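Local coordinates for Non-structural protein 3 (Porcine deltacoronavirus, PDB 6LN0), which is a multidomain coronavirus protein that combines a macro domain with a papain-like peptidase domain, and probably serves viral replication by cleaving the viral polyprotein, at residues 109-112 with 116-119; 222-227 with 232-237; 348-353 with 364-369; 399-402 with 408-411. All coordinates share one frame; numbering follows the deposited sequence.

Contact 1 (109-112 with 116-119); sequences SILT and HYVI
Ile110 and Leu111 close over Tyr117 and Ile119, where the end of helix 99-110 meets strand 117-120 in the macro domain. This is the return half of a beta-alpha-beta crossover: the helix joins parallel strands 83-89 and 117-120, with strand 29-34 between them in the sheet. The packing is tight on the inner side. Leu111 CD2 sits over one face of the Tyr117 ring, 3.9 Å from its centroid and 25° off the ring normal, a CH-pi contact. The methyl lies toward the rim, and its nearest ring atom is Tyr117 CD2 at 3.6 Å. Ile110 uses its CG2 branch, set anti to the backbone N. This methyl reaches Ile119 CD1 at 3.7 Å and Tyr117 CD1 at 3.8 Å. Ile110 O comes within 3.2 Å of Tyr117 CE1, an oblique approach, neither over a face nor at an edge. Val32, Val89 and Ile146 extend the apolar core. The outer side is looser. Thr112 is exposed, and its OG1 stays 4.1 Å from Tyr117 OH. Its backbone N gives that hydroxyl a weak hydrogen bond of 3.4 Å. The chain bends here in an inverse gamma turn centred on Leu111. Tyr117 OH is also hydrogen-bonded to Glu113 O. The contact therefore divides by chemistry: aliphatic groups pack on the ring, while backbone polar groups gather at its hydroxyl end.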
loop_
_atom_site.group_PDB
_atom_site.type_symbol
_atom_site.label_atom_id
_atom_site.label_comp_id
_atom_site.label_asym_id
_atom_site.label_seq_id
_atom_site.Cartn_x
_atom_site.Cartn_y
_atom_site.Cartn_z
ATOM N N SER A 109 1.942 38.315 0.987
ATOM C CA SER A 109 1.872 39.671 1.487
ATOM C C SER A 109 0.999 39.789 2.731
ATOM O O SER A 109 1.197 40.714 3.524
ATOM C CB SER A 109 1.363 40.560 0.355
ATOM O OG SER A 109 0.892 41.788 0.840
ATOM N N ILE A 110 0.075 38.857 2.934
ATOM C CA ILE A 110 -0.892 38.942 4.019
ATOM C C ILE A 110 -0.409 38.204 5.257
ATOM O O ILE A 110 -0.488 38.718 6.377
ATOM C CB ILE A 110 -2.248 38.378 3.535
ATOM C CG1 ILE A 110 -2.933 39.343 2.572
ATOM C CG2 ILE A 110 -3.152 37.986 4.720
ATOM C CD1 ILE A 110 -4.099 38.729 1.849
ATOM N N LEU A 111 0.063 36.971 5.070
ATOM C CA LEU A 111 0.244 36.022 6.167
ATOM C C LEU A 111 1.706 36.077 6.593
ATOM O O LEU A 111 2.540 35.286 6.150
ATOM C CB LEU A 111 -0.185 34.627 5.745
ATOM C CG LEU A 111 -1.638 34.580 5.270
ATOM C CD1 LEU A 111 -1.793 33.680 4.059
ATOM C CD2 LEU A 111 -2.562 34.147 6.405
ATOM N N THR A 112 2.011 37.044 7.456
ATOM C CA THR A 112 3.379 37.357 7.824
ATOM C C THR A 112 3.628 37.306 9.317
ATOM O O THR A 112 4.787 37.198 9.728
ATOM C CB THR A 112 3.757 38.756 7.314
ATOM O OG1 THR A 112 2.964 39.740 7.996
ATOM C CG2 THR A 112 3.509 38.851 5.825
ATOM N N HIS A 116 -4.708 35.804 13.971
ATOM C CA HIS A 116 -5.876 35.158 13.386
ATOM C C HIS A 116 -6.355 35.980 12.197
ATOM O O HIS A 116 -6.857 37.094 12.362
ATOM C CB HIS A 116 -7.007 34.997 14.394
ATOM C CG HIS A 116 -8.305 34.626 13.748
ATOM N ND1 HIS A 116 -9.454 35.378 13.884
ATOM C CD2 HIS A 116 -8.620 33.604 12.913
ATOM C CE1 HIS A 116 -10.427 34.818 13.188
ATOM N NE2 HIS A 116 -9.949 33.741 12.589
ATOM N N TYR A 117 -6.240 35.415 11.008
ATOM C CA TYR A 117 -6.591 36.098 9.777
ATOM C C TYR A 117 -7.986 35.693 9.323
ATOM O O TYR A 117 -8.376 34.526 9.429
ATOM C CB TYR A 117 -5.582 35.769 8.686
ATOM C CG TYR A 117 -4.221 36.368 8.922
ATOM C CD1 TYR A 117 -3.920 37.649 8.471
ATOM C CD2 TYR A 117 -3.228 35.655 9.576
ATOM C CE1 TYR A 117 -2.673 38.213 8.675
ATOM C CE2 TYR A 117 -1.977 36.215 9.786
ATOM C CZ TYR A 117 -1.705 37.489 9.334
ATOM O OH TYR A 117 -0.463 38.049 9.527
ATOM N N VAL A 118 -8.731 36.665 8.808
ATOM C CA VAL A 118 -10.019 36.420 8.182
ATOM C C VAL A 118 -9.897 36.931 6.763
ATOM O O VAL A 118 -9.619 38.116 6.550
ATOM C CB VAL A 118 -11.166 37.105 8.936
ATOM C CG1 VAL A 118 -12.466 36.858 8.252
ATOM C CG2 VAL A 118 -11.219 36.597 10.361
ATOM N N ILE A 119 -10.041 36.037 5.794
ATOM C CA ILE A 119 -9.706 36.417 4.429
ATOM C C ILE A 119 -10.859 36.083 3.488
ATOM O O ILE A 119 -11.185 34.903 3.286
ATOM C CB ILE A 119 -8.401 35.743 3.969
ATOM C CG1 ILE A 119 -7.336 35.822 5.062
ATOM C CG2 ILE A 119 -7.870 36.391 2.715
ATOM C CD1 ILE A 119 -5.925 35.599 4.558
#

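Contact 2 (222-227 with 232-237); sequences KELDLN and CVYLKT
Leu224 and Leu226 pack on Tyr234 between two consecutive helices, 215-223 and 228-237, of the helical part of the papain-like peptidase domain, probably its thumb. The contact between the segments is apolar. Leu224 CD1 stands over one face of the Tyr234 ring, 3.8 Å from the centroid and 22° off the normal, a CH-pi contact. It is offset toward the hydroxyl end, with Tyr234 CE2 closest at 3.6 Å. Leu226 works at the root of the same side chain, with its CD1 3.8 Å from Tyr234 CB. Both leucines meet the tyrosine about at right angles. Tyr234 CG is anti to the backbone N (chi1 163°), which swings the ring off its helix and under Leu224 CD1. Helices 278-287 and 293-302 complete the packing through Ile280, Leu283 and Ala297.

Hydrogen bonds shape the chain on each segment. Asp225 has positive phi and closes a Schellman motif at the end of helix 215-223; its N bonds to Lys222 O at 3.2 Å. Asn227 is the N-cap of the next helix, with OD1 accepting from Gln230 N. The two helix ends thus flank a very short connection. In the second helix, Val233 O accepts twice, from Thr237 N at 2.9 Å and from Thr237 OG1 at 2.7 Å, the hydroxyl lying above the carbonyl plane.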
loop_
_atom_site.group_PDB
_atom_site.type_symbol
_atom_site.label_atom_id
_atom_site.label_comp_id
_atom_site.label_asym_id
_atom_site.label_seq_id
_atom_site.Cartn_x
_atom_site.Cartn_y
_atom_site.Cartn_z
ATOM N N LYS A 222 -2.027 -14.169 6.348
ATOM C CA LYS A 222 -1.658 -15.101 7.405
ATOM C C LYS A 222 -2.319 -16.464 7.211
ATOM O O LYS A 222 -1.727 -17.488 7.567
ATOM C CB LYS A 222 -1.984 -14.521 8.791
ATOM C CG LYS A 222 -0.908 -13.554 9.350
ATOM C CD LYS A 222 -1.045 -12.127 8.725
ATOM C CE LYS A 222 0.199 -11.234 8.839
ATOM N NZ LYS A 222 1.333 -11.659 7.937
ATOM N N GLU A 223 -3.517 -16.515 6.627
ATOM C CA GLU A 223 -4.100 -17.817 6.337
ATOM C C GLU A 223 -3.232 -18.607 5.363
ATOM O O GLU A 223 -3.181 -19.843 5.431
ATOM C CB GLU A 223 -5.505 -17.647 5.778
ATOM C CG GLU A 223 -6.581 -17.832 6.825
ATOM C CD GLU A 223 -7.918 -18.237 6.227
ATOM O OE1 GLU A 223 -7.963 -18.507 5.008
ATOM O OE2 GLU A 223 -8.924 -18.287 6.975
ATOM N N LEU A 224 -2.541 -17.902 4.466
ATOM C CA LEU A 224 -1.690 -18.468 3.428
ATOM C C LEU A 224 -0.225 -18.542 3.833
ATOM O O LEU A 224 0.593 -19.002 3.033
ATOM C CB LEU A 224 -1.811 -17.641 2.138
ATOM C CG LEU A 224 -3.121 -17.788 1.370
ATOM C CD1 LEU A 224 -3.096 -16.998 0.064
ATOM C CD2 LEU A 224 -3.414 -19.243 1.095
ATOM N N ASP A 225 0.120 -18.068 5.038
ATOM C CA ASP A 225 1.489 -18.090 5.558
ATOM C C ASP A 225 2.412 -17.177 4.763
ATOM O O ASP A 225 3.573 -17.515 4.523
ATOM C CB ASP A 225 2.065 -19.505 5.576
ATOM C CG ASP A 225 1.948 -20.156 6.907
ATOM O OD1 ASP A 225 1.301 -19.547 7.786
ATOM O OD2 ASP A 225 2.498 -21.278 7.069
ATOM N N LEU A 226 1.916 -16.029 4.337
ATOM C CA LEU A 226 2.747 -15.098 3.592
ATOM C C LEU A 226 2.844 -13.786 4.346
ATOM O O LEU A 226 1.863 -13.329 4.934
ATOM C CB LEU A 226 2.193 -14.847 2.186
ATOM C CG LEU A 226 1.682 -16.027 1.363
ATOM C CD1 LEU A 226 1.079 -15.504 0.069
ATOM C CD2 LEU A 226 2.780 -17.055 1.085
ATOM N N ASN A 227 4.024 -13.177 4.324
ATOM C CA ASN A 227 4.090 -11.757 4.635
ATOM C C ASN A 227 3.542 -10.962 3.453
ATOM O O ASN A 227 3.072 -11.524 2.459
ATOM C CB ASN A 227 5.516 -11.339 4.992
ATOM C CG ASN A 227 6.509 -11.534 3.856
ATOM O OD1 ASN A 227 6.299 -11.084 2.725
ATOM N ND2 ASN A 227 7.639 -12.151 4.179
ATOM N N CYS A 232 1.557 -9.807 -2.089
ATOM C CA CYS A 232 1.448 -9.048 -3.327
ATOM C C CYS A 232 1.843 -9.900 -4.508
ATOM O O CYS A 232 1.109 -9.971 -5.510
ATOM C CB CYS A 232 2.345 -7.815 -3.259
ATOM S SG CYS A 232 1.674 -6.465 -2.335
ATOM N N VAL A 233 3.010 -10.557 -4.405
ATOM C CA VAL A 233 3.434 -11.463 -5.454
ATOM C C VAL A 233 2.340 -12.484 -5.728
ATOM O O VAL A 233 2.012 -12.789 -6.886
ATOM C CB VAL A 233 4.752 -12.149 -5.060
ATOM C CG1 VAL A 233 5.096 -13.263 -6.061
ATOM C CG2 VAL A 233 5.900 -11.125 -4.910
ATOM N N TYR A 234 1.717 -12.977 -4.663
ATOM C CA TYR A 234 0.667 -13.975 -4.820
ATOM C C TYR A 234 -0.501 -13.419 -5.619
ATOM O O TYR A 234 -0.975 -14.048 -6.570
ATOM C CB TYR A 234 0.199 -14.452 -3.449
ATOM C CG TYR A 234 -1.131 -15.154 -3.479
ATOM C CD1 TYR A 234 -1.220 -16.445 -3.981
ATOM C CD2 TYR A 234 -2.304 -14.540 -2.988
ATOM C CE1 TYR A 234 -2.426 -17.132 -4.013
ATOM C CE2 TYR A 234 -3.547 -15.235 -3.018
ATOM C CZ TYR A 234 -3.575 -16.545 -3.549
ATOM O OH TYR A 234 -4.723 -17.304 -3.629
ATOM N N LEU A 235 -0.975 -12.232 -5.251
ATOM C CA LEU A 235 -2.128 -11.648 -5.926
ATOM C C LEU A 235 -1.851 -11.426 -7.407
ATOM O O LEU A 235 -2.716 -11.678 -8.255
ATOM C CB LEU A 235 -2.526 -10.324 -5.258
ATOM C CG LEU A 235 -3.108 -10.468 -3.852
ATOM C CD1 LEU A 235 -3.178 -9.115 -3.135
ATOM C CD2 LEU A 235 -4.474 -11.110 -3.947
ATOM N N LYS A 236 -0.664 -10.932 -7.741
ATOM C CA LYS A 236 -0.364 -10.674 -9.141
ATOM C C LYS A 236 -0.168 -11.974 -9.930
ATOM O O LYS A 236 -0.619 -12.076 -11.077
ATOM C CB LYS A 236 0.853 -9.760 -9.240
ATOM C CG LYS A 236 0.573 -8.349 -8.753
ATOM C CD LYS A 236 1.841 -7.527 -8.698
ATOM C CE LYS A 236 1.666 -6.217 -9.474
ATOM N NZ LYS A 236 2.110 -5.030 -8.682
ATOM N N THR A 237 0.459 -12.992 -9.326
ATOM C CA THR A 237 0.691 -14.256 -10.031
ATOM C C THR A 237 -0.599 -15.034 -10.273
ATOM O O THR A 237 -0.634 -15.908 -11.138
ATOM C CB THR A 237 1.700 -15.112 -9.250
ATOM O OG1 THR A 237 2.870 -14.330 -8.963
ATOM C CG2 THR A 237 2.121 -16.347 -10.038
#

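Contact 3 (348-353 with 364-369); sequences AREYDP and DVWTPF
The backbones of Glu350 and Trp366 come within 6.6 Å, CA to CA, where the loop 348-353 passes strand 365-371 of the zinc-binding beta region, which probably corresponds to the fingers of papain-like coronavirus peptidases. The strand enters through a G1 beta bulge, in which Asp364 and Val365 both face Cys360. Cys360 binds the zinc ion together with Cys334, Cys335 and Cys363. Glu350 has positive phi (69°), and the loop turns there beside the strand. No hydrogen bond crosses between the two segments.

Trp366 carries the contact, with its indole laid against the loop backbone. Arg349 O lies over one indole face, 3.3 Å from Trp366 CG. Ala348 N lies over that same face and approaches Trp366 CH2 at 3.5 Å. The aliphatic parts add to this: Arg349 CB is 3.7 Å from Trp366 NE1, and Glu350 CG is 3.9 Å from Trp366 CB. The ring of Tyr359 also meets the indole. The Arg349 chain is extended from CG to NE and leads away from the strand. Its charge has a partner within the loop, but a loose one: Arg349 NE is 3.8 Å from Glu350 OE1, and that oxygen lies well out of the guanidinium plane.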
loop_
_atom_site.group_PDB
_atom_site.type_symbol
_atom_site.label_atom_id
_atom_site.label_comp_id
_atom_site.label_asym_id
_atom_site.label_seq_id
_atom_site.Cartn_x
_atom_site.Cartn_y
_atom_site.Cartn_z
ATOM N N ALA A 348 20.825 -34.646 5.272
ATOM C CA ALA A 348 21.907 -33.773 4.840
ATOM C C ALA A 348 23.142 -34.561 4.407
ATOM O O ALA A 348 23.974 -34.046 3.656
ATOM C CB ALA A 348 22.235 -32.785 5.968
ATOM N N ARG A 349 23.265 -35.805 4.845
ATOM C CA ARG A 349 24.416 -36.628 4.525
ATOM C C ARG A 349 23.970 -38.077 4.531
ATOM O O ARG A 349 23.097 -38.464 5.313
ATOM C CB ARG A 349 25.547 -36.436 5.530
ATOM C CG ARG A 349 26.802 -37.127 5.127
ATOM C CD ARG A 349 27.901 -36.799 6.082
ATOM N NE ARG A 349 29.061 -37.628 5.817
ATOM C CZ ARG A 349 30.118 -37.712 6.619
ATOM N NH1 ARG A 349 30.169 -37.004 7.743
ATOM N NH2 ARG A 349 31.131 -38.513 6.292
ATOM N N GLU A 350 24.589 -38.872 3.662
ATOM C CA GLU A 350 24.259 -40.281 3.497
ATOM C C GLU A 350 22.896 -40.469 2.865
ATOM O O GLU A 350 22.212 -41.453 3.144
ATOM C CB GLU A 350 24.325 -41.052 4.823
ATOM C CG GLU A 350 25.557 -40.769 5.668
ATOM C CD GLU A 350 26.814 -41.385 5.087
ATOM O OE1 GLU A 350 27.886 -41.286 5.738
ATOM O OE2 GLU A 350 26.728 -41.975 3.981
ATOM N N TYR A 351 22.480 -39.509 2.041
ATOM C CA TYR A 351 21.176 -39.599 1.409
ATOM C C TYR A 351 21.137 -40.813 0.502
ATOM O O TYR A 351 21.958 -40.947 -0.408
ATOM C CB TYR A 351 20.870 -38.348 0.590
ATOM C CG TYR A 351 19.551 -38.465 -0.137
ATOM C CD1 TYR A 351 18.439 -38.958 0.523
ATOM C CD2 TYR A 351 19.415 -38.092 -1.469
ATOM C CE1 TYR A 351 17.231 -39.084 -0.095
ATOM C CE2 TYR A 351 18.179 -38.199 -2.115
ATOM C CZ TYR A 351 17.088 -38.705 -1.411
ATOM O OH TYR A 351 15.839 -38.833 -1.993
ATOM N N ASP A 352 20.151 -41.670 0.729
ATOM C CA ASP A 352 20.004 -42.923 -0.003
ATOM C C ASP A 352 18.597 -42.988 -0.575
ATOM O O ASP A 352 17.636 -43.191 0.190
ATOM C CB ASP A 352 20.287 -44.102 0.923
ATOM C CG ASP A 352 20.357 -45.427 0.182
ATOM O OD1 ASP A 352 19.656 -45.572 -0.846
ATOM O OD2 ASP A 352 21.100 -46.323 0.655
ATOM N N PRO A 353 18.418 -42.843 -1.888
ATOM C CA PRO A 353 17.056 -42.793 -2.440
ATOM C C PRO A 353 16.202 -44.031 -2.187
ATOM O O PRO A 353 15.006 -43.981 -2.490
ATOM C CB PRO A 353 17.283 -42.576 -3.948
ATOM C CG PRO A 353 18.753 -42.428 -4.140
ATOM C CD PRO A 353 19.401 -42.251 -2.806
ATOM N N ASP A 364 25.404 -39.955 16.832
ATOM C CA ASP A 364 26.014 -39.141 15.789
ATOM C C ASP A 364 26.223 -39.937 14.504
ATOM O O ASP A 364 27.338 -40.085 14.015
ATOM C CB ASP A 364 27.334 -38.535 16.267
ATOM C CG ASP A 364 27.916 -37.562 15.264
ATOM O OD1 ASP A 364 27.119 -36.974 14.493
ATOM O OD2 ASP A 364 29.162 -37.406 15.239
ATOM N N VAL A 365 25.112 -40.440 13.958
ATOM C CA VAL A 365 25.094 -41.132 12.676
ATOM C C VAL A 365 23.763 -40.859 11.995
ATOM O O VAL A 365 22.755 -40.569 12.645
ATOM C CB VAL A 365 25.277 -42.665 12.811
ATOM C CG1 VAL A 365 26.695 -43.001 13.158
ATOM C CG2 VAL A 365 24.337 -43.205 13.870
ATOM N N TRP A 366 23.762 -40.986 10.670
ATOM C CA TRP A 366 22.545 -41.024 9.870
ATOM C C TRP A 366 22.070 -42.472 9.817
ATOM O O TRP A 366 22.714 -43.321 9.194
ATOM C CB TRP A 366 22.804 -40.449 8.480
ATOM C CG TRP A 366 22.953 -38.974 8.558
ATOM C CD1 TRP A 366 24.114 -38.282 8.711
ATOM C CD2 TRP A 366 21.892 -37.990 8.546
ATOM N NE1 TRP A 366 23.853 -36.930 8.781
ATOM C CE2 TRP A 366 22.501 -36.722 8.678
ATOM C CE3 TRP A 366 20.495 -38.062 8.434
ATOM C CZ2 TRP A 366 21.755 -35.516 8.705
ATOM C CZ3 TRP A 366 19.749 -36.866 8.462
ATOM C CH2 TRP A 366 20.388 -35.608 8.593
ATOM N N THR A 367 20.935 -42.753 10.479
ATOM C CA THR A 367 20.456 -44.100 10.737
ATOM C C THR A 367 19.151 -44.386 10.011
ATOM O O THR A 367 18.324 -43.486 9.846
ATOM C CB THR A 367 20.226 -44.311 12.231
ATOM O OG1 THR A 367 19.696 -45.618 12.435
ATOM C CG2 THR A 367 19.217 -43.289 12.768
ATOM N N PRO A 368 18.931 -45.623 9.576
ATOM C CA PRO A 368 17.572 -46.029 9.191
ATOM C C PRO A 368 16.673 -46.164 10.413
ATOM O O PRO A 368 17.138 -46.047 11.558
ATOM C CB PRO A 368 17.792 -47.379 8.491
ATOM C CG PRO A 368 19.238 -47.415 8.159
ATOM C CD PRO A 368 19.916 -46.676 9.271
ATOM N N PHE A 369 15.391 -46.438 10.195
ATOM C CA PHE A 369 14.451 -46.372 11.304
ATOM C C PHE A 369 13.252 -47.271 11.026
ATOM O O PHE A 369 12.962 -47.623 9.881
ATOM C CB PHE A 369 13.996 -44.921 11.553
ATOM C CG PHE A 369 13.401 -44.251 10.345
ATOM C CD1 PHE A 369 12.063 -44.427 10.017
ATOM C CD2 PHE A 369 14.168 -43.409 9.565
ATOM C CE1 PHE A 369 11.500 -43.783 8.909
ATOM C CE2 PHE A 369 13.614 -42.757 8.456
ATOM C CZ PHE A 369 12.282 -42.937 8.133
#

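Contact 4 (399-402 with 408-411); sequences CWYT and VNGY
Trp400 faces Val408, Gly410 and Tyr411 as the chain after strand 398-402 doubles back in a hairpin-like turn. The turn lies beside the probable papain-like active site, with Tyr411 against His398. The register runs antiparallel, but a single bridge, Thr402 with Val408, is all that pairs the backbones as strands do. Strand 398-402 is the outermost of its sheet within the chain, and the returning loop runs beside it. Trp400 CG sits between the backbone N and the carbonyl carbon (chi1 68°), which brings the indole over the loop. Val408 CG1 presses close to Trp400 CD1, at 3.3 Å. Gly410 passes the root of the side chain, its N 3.9 Å from Trp400 CB. Tyr411 O lies over one indole face, 3.4 Å from Trp400 NE1, but at too poor an angle for a hydrogen bond. The Tyr411 ring approaches obliquely, with planes 46° apart. Next, Tyr401 gives its carbonyl to the loop: Asn409 N donates to Tyr401 O over 3.2 Å, and the bond is nearly straight at the hydrogen (167°). The ring of Tyr401 touches Asn409 OD1 only loosely, with Tyr401 CD2 4.4 Å away, and packs on Pro390, Leu250 and Asn267. Last comes Thr402, which lies side by side with Val408. Its hydroxyl is hydrogen-bonded to Lys406 O inside the turn, while Val408 CG2 packs against the same oxygen, Thr402 OG1, at 3.3 Å.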
loop_
_atom_site.group_PDB
_atom_site.type_symbol
_atom_site.label_atom_id
_atom_site.label_comp_id
_atom_site.label_asym_id
_atom_site.label_seq_id
_atom_site.Cartn_x
_atom_site.Cartn_y
_atom_site.Cartn_z
ATOM N N CYS A 399 13.914 -30.351 -14.041
ATOM C CA CYS A 399 13.575 -31.283 -12.977
ATOM C C CYS A 399 12.210 -31.864 -13.277
ATOM O O CYS A 399 11.378 -31.214 -13.921
ATOM C CB CYS A 399 13.597 -30.606 -11.590
ATOM S SG CYS A 399 12.381 -29.354 -11.321
ATOM N N TRP A 400 11.981 -33.091 -12.819
ATOM C CA TRP A 400 10.795 -33.778 -13.296
ATOM C C TRP A 400 10.453 -34.881 -12.320
ATOM O O TRP A 400 11.336 -35.435 -11.654
ATOM C CB TRP A 400 11.006 -34.357 -14.704
ATOM C CG TRP A 400 12.002 -35.485 -14.746
ATOM C CD1 TRP A 400 11.738 -36.802 -14.539
ATOM C CD2 TRP A 400 13.417 -35.395 -14.999
ATOM N NE1 TRP A 400 12.893 -37.546 -14.649
ATOM C CE2 TRP A 400 13.937 -36.706 -14.934
ATOM C CE3 TRP A 400 14.290 -34.340 -15.287
ATOM C CZ2 TRP A 400 15.285 -36.990 -15.142
ATOM C CZ3 TRP A 400 15.636 -34.624 -15.486
ATOM C CH2 TRP A 400 16.117 -35.940 -15.418
ATOM N N TYR A 401 9.167 -35.201 -12.253
ATOM C CA TYR A 401 8.720 -36.312 -11.432
ATOM C C TYR A 401 8.922 -37.626 -12.175
ATOM O O TYR A 401 8.720 -37.715 -13.389
ATOM C CB TYR A 401 7.251 -36.146 -11.067
ATOM C CG TYR A 401 6.663 -37.379 -10.437
ATOM C CD1 TYR A 401 7.232 -37.936 -9.297
ATOM C CD2 TYR A 401 5.543 -37.991 -10.976
ATOM C CE1 TYR A 401 6.700 -39.070 -8.716
ATOM C CE2 TYR A 401 5.001 -39.124 -10.399
ATOM C CZ TYR A 401 5.584 -39.661 -9.269
ATOM O OH TYR A 401 5.049 -40.792 -8.691
ATOM N N THR A 402 9.329 -38.647 -11.440
ATOM C CA THR A 402 9.402 -39.991 -11.978
ATOM C C THR A 402 8.923 -40.951 -10.904
ATOM O O THR A 402 9.420 -40.920 -9.776
ATOM C CB THR A 402 10.829 -40.340 -12.430
ATOM O OG1 THR A 402 10.925 -41.747 -12.671
ATOM C CG2 THR A 402 11.858 -39.942 -11.381
ATOM N N VAL A 408 8.136 -41.627 -16.358
ATOM C CA VAL A 408 8.708 -40.293 -16.218
ATOM C C VAL A 408 7.853 -39.258 -16.952
ATOM O O VAL A 408 7.249 -39.547 -17.990
ATOM C CB VAL A 408 10.163 -40.285 -16.744
ATOM C CG1 VAL A 408 10.723 -38.911 -16.797
ATOM C CG2 VAL A 408 11.052 -41.179 -15.920
ATOM N N ASN A 409 7.815 -38.029 -16.409
ATOM C CA ASN A 409 7.184 -36.865 -17.048
ATOM C C ASN A 409 8.180 -35.926 -17.741
ATOM O O ASN A 409 7.770 -34.893 -18.298
ATOM C CB ASN A 409 6.376 -36.089 -16.010
ATOM C CG ASN A 409 5.201 -36.879 -15.501
ATOM O OD1 ASN A 409 5.275 -38.098 -15.351
ATOM N ND2 ASN A 409 4.091 -36.196 -15.272
ATOM N N GLY A 410 9.473 -36.262 -17.707
ATOM C CA GLY A 410 10.538 -35.536 -18.377
ATOM C C GLY A 410 11.487 -36.468 -19.121
ATOM O O GLY A 410 11.039 -37.326 -19.894
ATOM N N TYR A 411 12.795 -36.334 -18.888
ATOM C CA TYR A 411 13.809 -37.105 -19.601
ATOM C C TYR A 411 14.094 -38.439 -18.892
ATOM O O TYR A 411 13.611 -38.710 -17.790
ATOM C CB TYR A 411 15.104 -36.290 -19.742
ATOM C CG TYR A 411 14.904 -34.853 -20.186
ATOM C CD1 TYR A 411 15.771 -33.848 -19.771
ATOM C CD2 TYR A 411 13.849 -34.499 -21.032
ATOM C CE1 TYR A 411 15.588 -32.527 -20.182
ATOM C CE2 TYR A 411 13.658 -33.187 -21.446
ATOM C CZ TYR A 411 14.528 -32.205 -21.022
ATOM O OH TYR A 411 14.330 -30.900 -21.433
#

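In the fold
The four contacts follow one another along the chain, each closing before the next opens. Contact 1 belongs to the macro domain and its six-stranded sheet. It lies about 52 Å, centre to centre, from contact 2, which sits among helices of the papain-like peptidase domain. Contacts 3 and 4 lie near opposite edges of the large mixed sheet, far from the macro domain: strand 365-371 is next to one edge strand and strand 398-402 forms the other edge. Their centres are 25 Å apart. The centres of contacts 1 and 3 are about 82 Å apart. The protein is thus an elongated series of domains, and none of these contacts touches another.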